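Long-range contact in putative uncharacterized protein (Toxoplasma gondii, PDB 4FBD), which is of unknown function but belongs to a family of conserved uncharacterised proteins, the DUF3228 family: residues L152-R157 and P179-I184. Numbering follows the deposited sequence.
Sequences LILYSR and PAWSII
Two neighbouring antiparallel strands of a mixed five-stranded sheet meet where residues 152-156 run beside 181-184, at the point where the first strand passes into helix 157-166. Tyr155 and Ser182 form a hydrogen-bonded pair: Tyr155 N reaches Ser182 O and Ser182 N reaches Tyr155 O, both at 3.0 Å. Ile184 N bonds to Ile153 O one step further along. Beyond the strand end, Arg157 N still turns to Ala180 O, but that bond is bent and weak. On one face Leu154 sits between Ile183 and Trp181. Its CD2 presses on Ile183 CG1 at 3.4 Å, while its CB meets the indole at Trp181 CE3. With CG beside its own backbone N (chi1 -65°), the indole swings across to the first strand, and CZ3 comes within 3.6 Å of Ser156 N. The other face carries Tyr155 and Ile184: Ile184 CG1 approaches Tyr155 CD1 obliquely at 3.3 Å, and Ile160 of helix 157-166 touches both side chains. At the helix start, Ser156 OG caps Gln159 N. Bent at chi3 (-60°), the Arg157 chain brings its guanidinium over Ala180, whose CA lies 3.7 Å above one face near the rim, while NE bonds to Ala178 O. Strand 90-96 continues the sheet beyond 149-156. The whole is an antiparallel pair of adjacent strands joined through a helix-containing connection, with helix 157-166 packing through Ile160 on the face that carries Tyr155, Ser182 and Ile184.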
loop_
_atom_site.group_PDB
_atom_site.type_symbol
_atom_site.label_atom_id
_atom_site.label_comp_id
_atom_site.label_asym_id
_atom_site.label_seq_id
_atom_site.Cartn_x
_atom_site.Cartn_y
_atom_site.Cartn_z
ATOM N N LEU A 152 13.813 7.013 22.303
ATOM C CA LEU A 152 14.014 5.944 23.270
ATOM C C LEU A 152 12.652 5.509 23.751
ATOM O O LEU A 152 11.887 6.324 24.299
ATOM C CB LEU A 152 14.843 6.416 24.442
ATOM C CG LEU A 152 16.238 6.958 24.131
ATOM C CD1 LEU A 152 16.919 7.453 25.447
ATOM C CD2 LEU A 152 17.058 5.910 23.401
ATOM N N ILE A 153 12.323 4.241 23.535
ATOM C CA ILE A 153 11.012 3.755 23.947
ATOM C C ILE A 153 11.182 3.062 25.266
ATOM O O ILE A 153 12.041 2.192 25.392
ATOM C CB ILE A 153 10.412 2.770 22.950
ATOM C CG1 ILE A 153 10.515 3.308 21.518
ATOM C CG2 ILE A 153 8.957 2.482 23.325
ATOM C CD1 ILE A 153 9.800 4.616 21.324
ATOM N N LEU A 154 10.362 3.441 26.242
ATOM C CA LEU A 154 10.429 2.883 27.587
ATOM C C LEU A 154 9.227 2.019 27.947
ATOM O O LEU A 154 8.126 2.244 27.475
ATOM C CB LEU A 154 10.499 4.023 28.605
ATOM C CG LEU A 154 11.653 5.014 28.416
ATOM C CD1 LEU A 154 11.599 6.105 29.453
ATOM C CD2 LEU A 154 13.007 4.325 28.451
ATOM N N TYR A 155 9.465 1.011 28.778
ATOM C CA TYR A 155 8.411 0.143 29.315
ATOM C C TYR A 155 8.580 0.140 30.799
ATOM O O TYR A 155 9.703 0.241 31.287
ATOM C CB TYR A 155 8.479 -1.289 28.756
ATOM C CG TYR A 155 7.579 -1.525 27.550
ATOM C CD1 TYR A 155 7.724 -0.780 26.385
ATOM C CD2 TYR A 155 6.589 -2.509 27.581
ATOM C CE1 TYR A 155 6.902 -0.999 25.282
ATOM C CE2 TYR A 155 5.765 -2.738 26.492
ATOM C CZ TYR A 155 5.924 -1.975 25.345
ATOM O OH TYR A 155 5.114 -2.194 24.261
ATOM N N SER A 156 7.469 0.051 31.521
ATOM C CA SER A 156 7.521 -0.008 32.964
ATOM C C SER A 156 8.233 -1.287 33.375
ATOM O O SER A 156 8.407 -2.195 32.563
ATOM C CB SER A 156 6.115 -0.014 33.572
ATOM O OG SER A 156 5.403 -1.180 33.193
ATOM N N ARG A 157 8.662 -1.320 34.631
ATOM C CA ARG A 157 9.306 -2.490 35.238
ATOM C C ARG A 157 8.318 -3.668 35.208
ATOM O O ARG A 157 8.679 -4.810 34.944
ATOM C CB ARG A 157 9.641 -2.157 36.691
ATOM C CG ARG A 157 10.288 -3.257 37.455
ATOM C CD ARG A 157 10.174 -3.039 38.966
ATOM N NE ARG A 157 10.792 -1.809 39.452
ATOM C CZ ARG A 157 10.150 -0.735 39.918
ATOM N NH1 ARG A 157 8.832 -0.698 40.001
ATOM N NH2 ARG A 157 10.847 0.314 40.336
ATOM N N PRO A 179 15.066 -0.640 37.721
ATOM C CA PRO A 179 14.586 0.686 37.338
ATOM C C PRO A 179 13.071 0.708 37.033
ATOM O O PRO A 179 12.507 -0.300 36.564
ATOM C CB PRO A 179 15.393 0.997 36.070
ATOM C CG PRO A 179 16.637 0.140 36.155
ATOM C CD PRO A 179 16.253 -1.073 36.953
ATOM N N ALA A 180 12.421 1.841 37.292
ATOM C CA ALA A 180 10.986 1.961 37.041
ATOM C C ALA A 180 10.707 1.894 35.539
ATOM O O ALA A 180 9.754 1.269 35.104
ATOM C CB ALA A 180 10.436 3.242 37.649
ATOM N N TRP A 181 11.584 2.512 34.757
ATOM C CA TRP A 181 11.458 2.530 33.311
ATOM C C TRP A 181 12.688 1.978 32.688
ATOM O O TRP A 181 13.781 2.324 33.094
ATOM C CB TRP A 181 11.294 3.972 32.821
ATOM C CG TRP A 181 10.038 4.556 33.297
ATOM C CD1 TRP A 181 9.865 5.348 34.382
ATOM C CD2 TRP A 181 8.741 4.344 32.736
ATOM N NE1 TRP A 181 8.541 5.672 34.522
ATOM C CE2 TRP A 181 7.827 5.063 33.524
ATOM C CE3 TRP A 181 8.268 3.619 31.640
ATOM C CZ2 TRP A 181 6.459 5.078 33.259
ATOM C CZ3 TRP A 181 6.906 3.645 31.363
ATOM C CH2 TRP A 181 6.019 4.371 32.169
ATOM N N SER A 182 12.528 1.131 31.679
ATOM C CA SER A 182 13.688 0.612 30.976
ATOM C C SER A 182 13.531 0.745 29.481
ATOM O O SER A 182 12.457 0.549 28.938
ATOM C CB SER A 182 13.996 -0.848 31.349
ATOM O OG SER A 182 14.533 -0.918 32.657
ATOM N N ILE A 183 14.636 1.055 28.831
ATOM C CA ILE A 183 14.674 1.192 27.386
ATOM C C ILE A 183 14.541 -0.207 26.752
ATOM O O ILE A 183 15.338 -1.102 27.043
ATOM C CB ILE A 183 16.009 1.825 26.962
ATOM C CG1 ILE A 183 16.114 3.244 27.554
ATOM C CG2 ILE A 183 16.172 1.779 25.419
ATOM C CD1 ILE A 183 17.489 3.826 27.478
ATOM N N ILE A 184 13.517 -0.387 25.921
ATOM C CA ILE A 184 13.282 -1.645 25.223
ATOM C C ILE A 184 13.482 -1.495 23.692
ATOM O O ILE A 184 13.651 -2.479 22.976
ATOM C CB ILE A 184 11.896 -2.247 25.570
ATOM C CG1 ILE A 184 10.753 -1.301 25.227
ATOM C CG2 ILE A 184 11.807 -2.631 27.044
ATOM C CD1 ILE A 184 10.403 -1.252 23.782
#